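Local coordinates for putative cell adhesion protein (Parabacteroides distasonis, PDB 3LIU), which is probably a pilus subunit of the FimA/Mfa1 fimbrillin family, taking part in surface fibres and, by inference, in cell adhesion, at residues Ala93-Ile96 against Gln97-Ala101; Ile114-Ser117 against Asp118-Leu121; Ser255-Lys258 against Gly259-Lys263. All blocks are in the same frame, centred on the assembly; numbering follows the deposited sequence.

Interaction 1: Ala93-Ile96 against Gln97-Ala101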
ATOM      1  N   ALA A  93     -11.335  -4.678   8.140  1.00 12.49           N
ATOM      2  CA  ALA A  93     -11.245  -4.806   9.609  1.00 12.75           C
ATOM      3  C   ALA A  93     -12.671  -4.757  10.182  1.00 12.06           C
ATOM      4  O   ALA A  93     -13.566  -4.197   9.561  1.00 11.02           O
ATOM      5  CB  ALA A  93     -10.361  -3.711  10.217  1.00 10.95           C
ATOM      6  N   PRO A  94     -12.908  -5.419  11.320  1.00 13.17           N
ATOM      7  CA  PRO A  94     -14.267  -5.431  11.908  1.00 14.55           C
ATOM      8  C   PRO A  94     -14.976  -4.083  11.998  1.00 13.58           C
ATOM      9  O   PRO A  94     -16.135  -3.981  11.609  1.00 13.16           O
ATOM     10  CB  PRO A  94     -14.016  -6.024  13.292  1.00 12.45           C
ATOM     11  CG  PRO A  94     -13.002  -7.078  12.992  1.00 14.53           C
ATOM     12  CD  PRO A  94     -12.031  -6.388  12.020  1.00 15.59           C
ATOM     13  N   VAL A  95     -14.287  -3.053  12.469  1.00 12.56           N
ATOM     14  CA  VAL A  95     -14.919  -1.726  12.597  1.00 14.11           C
ATOM     15  C   VAL A  95     -15.201  -1.154  11.199  1.00 13.41           C
ATOM     16  O   VAL A  95     -16.231  -0.483  10.991  1.00 11.03           O
ATOM     17  CB  VAL A  95     -14.046  -0.743  13.439  1.00 15.85           C
ATOM     18  CG1 VAL A  95     -14.517   0.714  13.328  1.00 15.46           C
ATOM     19  CG2 VAL A  95     -14.023  -1.155  14.934  1.00 11.40           C
ATOM     20  N   ILE A  96     -14.327  -1.434  10.237  1.00  9.30           N
ATOM     21  CA  ILE A  96     -14.553  -0.967   8.848  1.00 13.25           C
ATOM     22  C   ILE A  96     -15.803  -1.663   8.250  1.00 13.89           C
ATOM     23  O   ILE A  96     -16.554  -1.066   7.497  1.00 15.33           O
ATOM     24  CB  ILE A  96     -13.314  -1.186   7.945  1.00 13.80           C
ATOM     25  CG1 ILE A  96     -12.052  -0.536   8.540  1.00 15.74           C
ATOM     26  CG2 ILE A  96     -13.560  -0.702   6.454  1.00 11.13           C
ATOM     27  CD1 ILE A  96     -12.165   1.016   8.840  1.00 14.79           C
ATOM     28  N   GLN A  97     -16.028  -2.922   8.597  1.00 11.93           N
ATOM     29  CA  GLN A  97     -17.202  -3.639   8.106  1.00 12.47           C
ATOM     30  C   GLN A  97     -18.492  -2.912   8.496  1.00 13.08           C
ATOM     31  O   GLN A  97     -19.398  -2.807   7.696  1.00 13.17           O
ATOM     32  CB  GLN A  97     -17.243  -5.080   8.630  1.00 11.65           C
ATOM     33  CG  GLN A  97     -16.115  -5.987   8.150  1.00 11.88           C
ATOM     34  CD  GLN A  97     -16.123  -7.331   8.875  1.00 16.81           C
ATOM     35  OE1 GLN A  97     -17.146  -7.747   9.402  1.00 13.16           O
ATOM     36  NE2 GLN A  97     -14.971  -7.980   8.950  1.00 16.23           N
ATOM     37  N   THR A  98     -18.527  -2.350   9.705  1.00 11.95           N
ATOM     38  CA  THR A  98     -19.677  -1.637  10.180  1.00 11.06           C
ATOM     39  C   THR A  98     -19.799  -0.285   9.525  1.00 11.97           C
ATOM     40  O   THR A  98     -20.905   0.130   9.124  1.00 12.91           O
ATOM     41  CB  THR A  98     -19.625  -1.475  11.699  1.00 12.09           C
ATOM     42  OG1 THR A  98     -19.653  -2.768  12.289  1.00 13.67           O
ATOM     43  CG2 THR A  98     -20.842  -0.684  12.183  1.00 10.07           C
ATOM     44  N   GLU A  99     -18.677   0.404   9.392  1.00 11.17           N
ATOM     45  CA  GLU A  99     -18.674   1.676   8.668  1.00 15.70           C
ATOM     46  C   GLU A  99     -19.208   1.499   7.242  1.00 13.85           C
ATOM     47  O   GLU A  99     -20.031   2.274   6.786  1.00  8.77           O
ATOM     48  CB  GLU A  99     -17.266   2.279   8.638  1.00 14.94           C
ATOM     49  CG  GLU A  99     -16.800   2.791   9.997  1.00 20.28           C
ATOM     50  CD  GLU A  99     -15.414   3.434   9.967  1.00 26.95           C
ATOM     51  OE1 GLU A  99     -14.765   3.478   8.919  1.00 30.72           O
ATOM     52  OE2 GLU A  99     -14.959   3.908  11.017  1.00 33.05           O
ATOM     53  N   LEU A 100     -18.746   0.450   6.568  1.00 11.35           N
ATOM     54  CA  LEU A 100     -19.214   0.165   5.237  1.00 12.48           C
ATOM     55  C   LEU A 100     -20.727  -0.149   5.272  1.00 10.94           C
ATOM     56  O   LEU A 100     -21.465   0.289   4.392  1.00 12.32           O
ATOM     57  CB  LEU A 100     -18.391  -0.972   4.601  1.00 11.85           C
ATOM     58  CG  LEU A 100     -16.916  -0.723   4.212  1.00 11.17           C
ATOM     59  CD1 LEU A 100     -16.255  -2.082   3.808  1.00  6.06           C
ATOM     60  CD2 LEU A 100     -16.708   0.354   3.108  1.00  5.49           C
ATOM     61  N   ALA A 101     -21.198  -0.854   6.303  1.00  9.57           N
ATOM     62  CA  ALA A 101     -22.596  -1.250   6.365  1.00  8.17           C
ATOM     63  C   ALA A 101     -23.503  -0.018   6.611  1.00 13.53           C
ATOM     64  O   ALA A 101     -24.701  -0.068   6.347  1.00 13.65           O
ATOM     65  CB  ALA A 101     -22.811  -2.309   7.419  1.00 10.68           C
TER
HETATM   66  O   HOH W   1     -18.369  -5.027  12.303  1.00 31.63           O
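On its buried side the first turn of the helix brings I96 against L100: CG2 of I96 lies 4.0 Å from CD1 of L100, the two branched chains slanting across one another. CG1 of I96 lies beside the backbone N, anti to the carbonyl carbon (chi1 -55°), and carries CD1 to 3.6 Å from OE1 of E99. Helix 94-101 opens here, with A93 at the N-cap and P94 in the first turn, where a ring lacking an N-H costs no helical bond. The amide of Q97 reaches O of A93 at 2.9 Å and that of L100 reaches O of I96 at 2.8 Å. Q97 extends back along the start of the helix, its CG 3.4 Å from O of A93 and its NE2 bonded to O of A92; an alanine here would probably leave that A92 carbonyl without its side-chain donor and uncover the first turn beside P94. The outer side, with P94, V95 and T98, is looser: the bond from N of T98 to O of P94 is weak at 3.5 Å, and a water donating to that carbonyl also meets OG1 of T98, while a glycerol, probably from crystallisation, lies near V95.

Interaction 2: Ile114-Ser117 against Asp118-Leu121; sequences INLS and DETL
N of D118 and N of E119 close the turn by which the chain leaves strand 113-115, where I114 and L116 pair by backbone hydrogen bonds with S212 and G210 of strand 193-213. The first donates to O of N115 at 3.0 Å and the second to O of L116 at 2.8 Å; each joins residues three apart, as in a 3-10 turn, and in each the donor stands well above the plane of the carbonyl. E119 itself is the centre of an inverse gamma turn, beyond which the chain runs on toward strand 127-136.

Three waters bridge polar atoms of the turn. One accepts from N of N115 and donates to OD2 of D118; a second joins OG of S117, at 2.6 Å, to OD1 of D118. An aspartate suits this place because its two oxygens can serve different waters. In the exposed S117 the hydroxyl lies between the backbone N and the carbonyl carbon (chi1 64°), and from there it meets the second water. A third donates to O of L116 and, at 2.7 Å, to O of E119.

The aliphatic chains touch E119 on the buried side. CD1 of L116 packs against CG of E119 at 4.0 Å, and the CD1 methyl of I114 lies 3.9 Å from the carboxylate oxygen OE2 of E119; both chains cross the glutamate at about a right angle. E119 bends at its second torsion (chi2 -69°), carrying its carboxylate inward beside I114. There OE1 forms a salt bridge with K123, while OE2 is bonded to the hydroxyls of T126 and Y285.

A buried carboxylate with one cationic mate and two hydroxyl partners probably remains charged, and it ties the turn to the later part of its own loop and, through Y285, to another.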
ATOM      1  N   ILE A 114      -9.678   3.495   5.565  1.00  9.78           N
ATOM      2  CA  ILE A 114      -9.067   2.309   6.225  1.00 10.29           C
ATOM      3  C   ILE A 114      -7.748   2.753   6.906  1.00 11.43           C
ATOM      4  O   ILE A 114      -7.182   3.804   6.541  1.00 10.40           O
ATOM      5  CB  ILE A 114      -8.865   1.095   5.230  1.00 10.75           C
ATOM      6  CG1 ILE A 114      -8.059   1.527   4.004  1.00 10.52           C
ATOM      7  CG2 ILE A 114     -10.253   0.424   4.951  1.00  5.76           C
ATOM      8  CD1 ILE A 114      -7.735   0.399   2.873  1.00 11.30           C
ATOM      9  N   ASN A 115      -7.279   1.968   7.884  1.00  9.49           N
ATOM     10  CA  ASN A 115      -6.142   2.324   8.740  1.00  9.79           C
ATOM     11  C   ASN A 115      -5.013   1.316   8.609  1.00 10.05           C
ATOM     12  O   ASN A 115      -5.226   0.102   8.658  1.00 10.20           O
ATOM     13  CB  ASN A 115      -6.586   2.422  10.186  1.00  8.48           C
ATOM     14  CG  ASN A 115      -7.720   3.386  10.361  1.00 15.67           C
ATOM     15  OD1 ASN A 115      -7.535   4.616  10.251  1.00 17.87           O
ATOM     16  ND2 ASN A 115      -8.919   2.848  10.594  1.00  5.74           N
ATOM     17  N   LEU A 116      -3.818   1.837   8.398  1.00 11.62           N
ATOM     18  CA  LEU A 116      -2.649   1.026   8.002  1.00 11.48           C
ATOM     19  C   LEU A 116      -2.280   0.012   9.055  1.00 13.79           C
ATOM     20  O   LEU A 116      -1.906  -1.091   8.722  1.00 10.68           O
ATOM     21  CB  LEU A 116      -1.441   1.921   7.657  1.00 12.42           C
ATOM     22  CG  LEU A 116      -0.217   1.174   7.102  1.00 10.72           C
ATOM     23  CD1 LEU A 116      -0.577   0.351   5.820  1.00 11.08           C
ATOM     24  CD2 LEU A 116       0.958   2.163   6.754  1.00  8.10           C
ATOM     25  N   SER A 117      -2.462   0.370  10.326  1.00 11.91           N
ATOM     26  CA  SER A 117      -2.122  -0.503  11.407  1.00 13.02           C
ATOM     27  C   SER A 117      -2.961  -1.794  11.434  1.00 15.05           C
ATOM     28  O   SER A 117      -2.551  -2.744  12.111  1.00 16.62           O
ATOM     29  CB  SER A 117      -2.216   0.258  12.769  1.00 15.50           C
ATOM     30  OG  SER A 117      -3.557   0.659  13.000  1.00 11.66           O
ATOM     31  N   ASP A 118      -4.106  -1.831  10.726  1.00 11.57           N
ATOM     32  CA  ASP A 118      -4.837  -3.063  10.521  1.00 14.59           C
ATOM     33  C   ASP A 118      -4.266  -3.967   9.448  1.00 15.52           C
ATOM     34  O   ASP A 118      -4.721  -5.103   9.358  1.00 13.93           O
ATOM     35  CB  ASP A 118      -6.294  -2.824  10.110  1.00 12.08           C
ATOM     36  CG  ASP A 118      -7.116  -2.141  11.196  1.00 17.94           C
ATOM     37  OD1 ASP A 118      -6.823  -2.356  12.360  1.00 19.78           O
ATOM     38  OD2 ASP A 118      -8.045  -1.409  10.866  1.00 18.78           O
ATOM     39  N   GLU A 119      -3.320  -3.503   8.626  1.00 14.56           N
ATOM     40  CA  GLU A 119      -2.897  -4.319   7.449  1.00 14.59           C
ATOM     41  C   GLU A 119      -1.816  -5.357   7.772  1.00 12.66           C
ATOM     42  O   GLU A 119      -0.638  -5.139   7.539  1.00 12.46           O
ATOM     43  CB  GLU A 119      -2.453  -3.426   6.292  1.00 16.50           C
ATOM     44  CG  GLU A 119      -3.487  -2.392   5.875  1.00 17.50           C
ATOM     45  CD  GLU A 119      -4.731  -2.993   5.197  1.00 20.93           C
ATOM     46  OE1 GLU A 119      -4.820  -4.238   4.975  1.00 18.18           O
ATOM     47  OE2 GLU A 119      -5.651  -2.201   4.921  1.00 11.51           O
ATOM     48  N   THR A 120      -2.253  -6.480   8.306  1.00 11.65           N
ATOM     49  CA  THR A 120      -1.394  -7.633   8.595  1.00 14.87           C
ATOM     50  C   THR A 120      -1.793  -8.851   7.766  1.00 13.67           C
ATOM     51  O   THR A 120      -2.923  -8.958   7.271  1.00 14.89           O
ATOM     52  CB  THR A 120      -1.515  -8.027  10.065  1.00 16.60           C
ATOM     53  OG1 THR A 120      -2.864  -8.444  10.301  1.00 21.27           O
ATOM     54  CG2 THR A 120      -1.171  -6.811  10.986  1.00 13.89           C
ATOM     55  N   LEU A 121      -0.864  -9.787   7.626  1.00 14.49           N
ATOM     56  CA  LEU A 121      -1.166 -11.016   6.943  1.00 14.44           C
ATOM     57  C   LEU A 121      -2.182 -11.781   7.770  1.00 12.97           C
ATOM     58  O   LEU A 121      -2.982 -12.468   7.230  1.00 14.81           O
ATOM     59  CB  LEU A 121       0.092 -11.835   6.632  1.00 13.44           C
ATOM     60  CG  LEU A 121       1.120 -11.173   5.731  1.00 15.47           C
ATOM     61  CD1 LEU A 121       2.261 -12.151   5.441  1.00 23.64           C
ATOM     62  CD2 LEU A 121       0.463 -10.651   4.434  1.00 16.31           C
TER
HETATM   63  O   HOH W   2      -7.866  -1.058   7.641  1.00 26.13           O
HETATM   64  O   HOH W   3       0.434  -2.810   8.523  1.00 25.56           O
HETATM   65  O   HOH W   4      -5.239  -1.047  14.129  1.00 11.49           O

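Interaction 3: Ser255-Lys258 against Gly259-Lys263; sequences SYKK and GLQTK
The loop that leads from strand 238-240 into strand 262-263 folds over itself here, K257 lying alongside Q261 with the two side chains running in opposite directions. CE of K257 packs 3.5 Å from CD of Q261, so the aliphatic part of the lysine lies against the amide group. A long, flexible chain suits the first position: CG of K257 is anti to the backbone N and the chain then bends at CB-CG (chi2 -83°), which sends the ammonium group past the glutamine to O of G259. That bond, from NZ at 2.9 Å, runs almost straight down the carbonyl, with a C=O...N angle of 174°. NZ also donates to O of D252 and to a water that accepts from N of Q261 at 2.9 Å.

The return bond uses the glutamine: NE2 of Q261 donates to O of K258 at 3.1 Å with an N-H...O angle of 163°, and the acceptor lies close to the plane of the amide. NE2 is also hydrogen-bonded to OG of S207, on strand 193-213 of the sheet that 262-263 joins by pairing parallel with strand 238-240. Just after the two lysines, G259 has a positive phi, and a side chain there would crowd O of K258; its own N is bonded to E253. K258 turns the other way, its NZ donating to the carbonyls of S297 and N298.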
ATOM      1  N   SER A 255      14.847  18.597   6.887  1.00 13.89           N
ATOM      2  CA  SER A 255      14.451  18.954   5.493  1.00 12.82           C
ATOM      3  C   SER A 255      13.761  17.779   4.747  1.00 12.06           C
ATOM      4  O   SER A 255      12.941  17.985   3.856  1.00 12.34           O
ATOM      5  CB  SER A 255      15.659  19.473   4.692  1.00 15.84           C
ATOM      6  OG  SER A 255      16.607  18.440   4.473  1.00 15.58           O
ATOM      7  N   TYR A 256      14.039  16.557   5.168  1.00 12.14           N
ATOM      8  CA  TYR A 256      13.507  15.392   4.517  1.00 11.27           C
ATOM      9  C   TYR A 256      12.134  14.895   5.035  1.00 14.07           C
ATOM     10  O   TYR A 256      11.483  14.089   4.380  1.00 10.99           O
ATOM     11  CB  TYR A 256      14.521  14.268   4.641  1.00 15.90           C
ATOM     12  CG  TYR A 256      15.800  14.389   3.814  1.00 13.75           C
ATOM     13  CD1 TYR A 256      15.949  15.342   2.821  1.00 13.78           C
ATOM     14  CD2 TYR A 256      16.835  13.466   3.990  1.00 13.84           C
ATOM     15  CE1 TYR A 256      17.094  15.384   2.034  1.00 18.37           C
ATOM     16  CE2 TYR A 256      17.998  13.513   3.211  1.00 15.89           C
ATOM     17  CZ  TYR A 256      18.109  14.451   2.231  1.00 13.94           C
ATOM     18  OH  TYR A 256      19.234  14.505   1.443  1.00 23.54           O
ATOM     19  N   LYS A 257      11.706  15.356   6.211  1.00 10.91           N
ATOM     20  CA  LYS A 257      10.601  14.727   6.923  1.00 10.76           C
ATOM     21  C   LYS A 257      10.067  15.736   7.915  1.00 11.58           C
ATOM     22  O   LYS A 257      10.808  16.157   8.840  1.00 10.78           O
ATOM     23  CB  LYS A 257      11.104  13.463   7.641  1.00 10.73           C
ATOM     24  CG  LYS A 257      10.106  12.671   8.450  1.00 11.25           C
ATOM     25  CD  LYS A 257       9.864  13.191   9.843  1.00 15.15           C
ATOM     26  CE  LYS A 257       9.177  12.154  10.724  1.00 16.90           C
ATOM     27  NZ  LYS A 257       8.991  12.662  12.152  1.00 15.71           N
ATOM     28  N   LYS A 258       8.811  16.152   7.715  1.00 10.88           N
ATOM     29  CA  LYS A 258       8.170  17.133   8.572  1.00 11.12           C
ATOM     30  C   LYS A 258       7.138  16.492   9.469  1.00 12.84           C
ATOM     31  O   LYS A 258       6.530  15.475   9.118  1.00 12.43           O
ATOM     32  CB  LYS A 258       7.519  18.262   7.751  1.00  9.26           C
ATOM     33  CG  LYS A 258       8.489  19.082   6.928  1.00 19.31           C
ATOM     34  CD  LYS A 258       9.600  19.710   7.814  1.00 22.08           C
ATOM     35  CE  LYS A 258      10.529  20.611   7.079  1.00 25.96           C
ATOM     36  NZ  LYS A 258      11.556  21.193   8.027  1.00 23.75           N
ATOM     37  N   GLY A 259       6.960  17.108  10.637  1.00 10.75           N
ATOM     38  CA  GLY A 259       5.916  16.767  11.581  1.00 12.44           C
ATOM     39  C   GLY A 259       6.196  15.642  12.571  1.00 13.95           C
ATOM     40  O   GLY A 259       7.043  14.753  12.355  1.00 14.04           O
ATOM     41  N   LEU A 260       5.449  15.667  13.666  1.00 15.22           N
ATOM     42  CA  LEU A 260       5.401  14.524  14.553  1.00 12.89           C
ATOM     43  C   LEU A 260       4.465  13.520  13.901  1.00 12.25           C
ATOM     44  O   LEU A 260       3.270  13.700  13.868  1.00 11.06           O
ATOM     45  CB  LEU A 260       4.908  14.918  15.950  1.00 14.83           C
ATOM     46  CG  LEU A 260       4.694  13.851  17.037  1.00 14.06           C
ATOM     47  CD1 LEU A 260       5.977  13.073  17.324  1.00 12.69           C
ATOM     48  CD2 LEU A 260       4.183  14.504  18.365  1.00 15.64           C
ATOM     49  N   GLN A 261       5.055  12.450  13.406  1.00 13.70           N
ATOM     50  CA  GLN A 261       4.352  11.370  12.784  1.00 15.12           C
ATOM     51  C   GLN A 261       4.205  10.252  13.834  1.00 15.05           C
ATOM     52  O   GLN A 261       4.937  10.183  14.822  1.00 12.84           O
ATOM     53  CB  GLN A 261       5.176  10.876  11.574  1.00 14.48           C
ATOM     54  CG  GLN A 261       5.446  11.995  10.572  1.00 14.43           C
ATOM     55  CD  GLN A 261       6.063  11.494   9.260  1.00 15.18           C
ATOM     56  OE1 GLN A 261       6.227  10.284   9.054  1.00  9.13           O
ATOM     57  NE2 GLN A 261       6.352  12.426   8.358  1.00 10.67           N
ATOM     58  N   THR A 262       3.243   9.373  13.597  1.00 15.51           N
ATOM     59  CA  THR A 262       2.950   8.270  14.512  1.00 11.52           C
ATOM     60  C   THR A 262       3.829   7.046  14.249  1.00 11.92           C
ATOM     61  O   THR A 262       3.882   6.502  13.125  1.00 12.06           O
ATOM     62  CB  THR A 262       1.458   7.912  14.392  1.00 13.68           C
ATOM     63  OG1 THR A 262       0.664   9.079  14.701  1.00 10.42           O
ATOM     64  CG2 THR A 262       1.056   6.734  15.322  1.00  8.44           C
ATOM     65  N   LYS A 263       4.516   6.597  15.299  1.00 11.09           N
ATOM     66  CA  LYS A 263       5.306   5.396  15.224  1.00 10.66           C
ATOM     67  C   LYS A 263       4.459   4.151  15.009  1.00 13.85           C
ATOM     68  O   LYS A 263       3.442   3.939  15.671  1.00 15.81           O
ATOM     69  CB  LYS A 263       6.088   5.221  16.490  1.00 13.19           C
ATOM     70  CG  LYS A 263       7.012   4.003  16.514  1.00 15.92           C
ATOM     71  CD  LYS A 263       8.087   4.207  17.574  1.00 24.63           C
ATOM     72  CE  LYS A 263       8.335   3.015  18.423  1.00 29.68           C
ATOM     73  NZ  LYS A 263       7.293   2.905  19.407  1.00 31.47           N
TER
HETATM   74  O   HOH W   5       7.599  11.576  14.390  1.00 13.17           O

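How the interactions relate
Interactions 1 and 2 are direct neighbours, their centres 13 Å apart. Helix 94-101 rests on strand 113-115 and the turn after it: CG2 of I96 meets CG2 of I114 at 3.8 Å, and CB of A93 lies 3.3 Å from OD2 of D118, so the N-cap of the helix packs against the D118 carboxylate. Interaction 3 stands apart, with its centre 20 Å from that of interaction 2 and nearest atoms about 7 Å away, yet strands 113-115 and 262-263 belong to the same sheet, which includes strand 193-213. From interaction 1 it is about 29 Å, centre to centre.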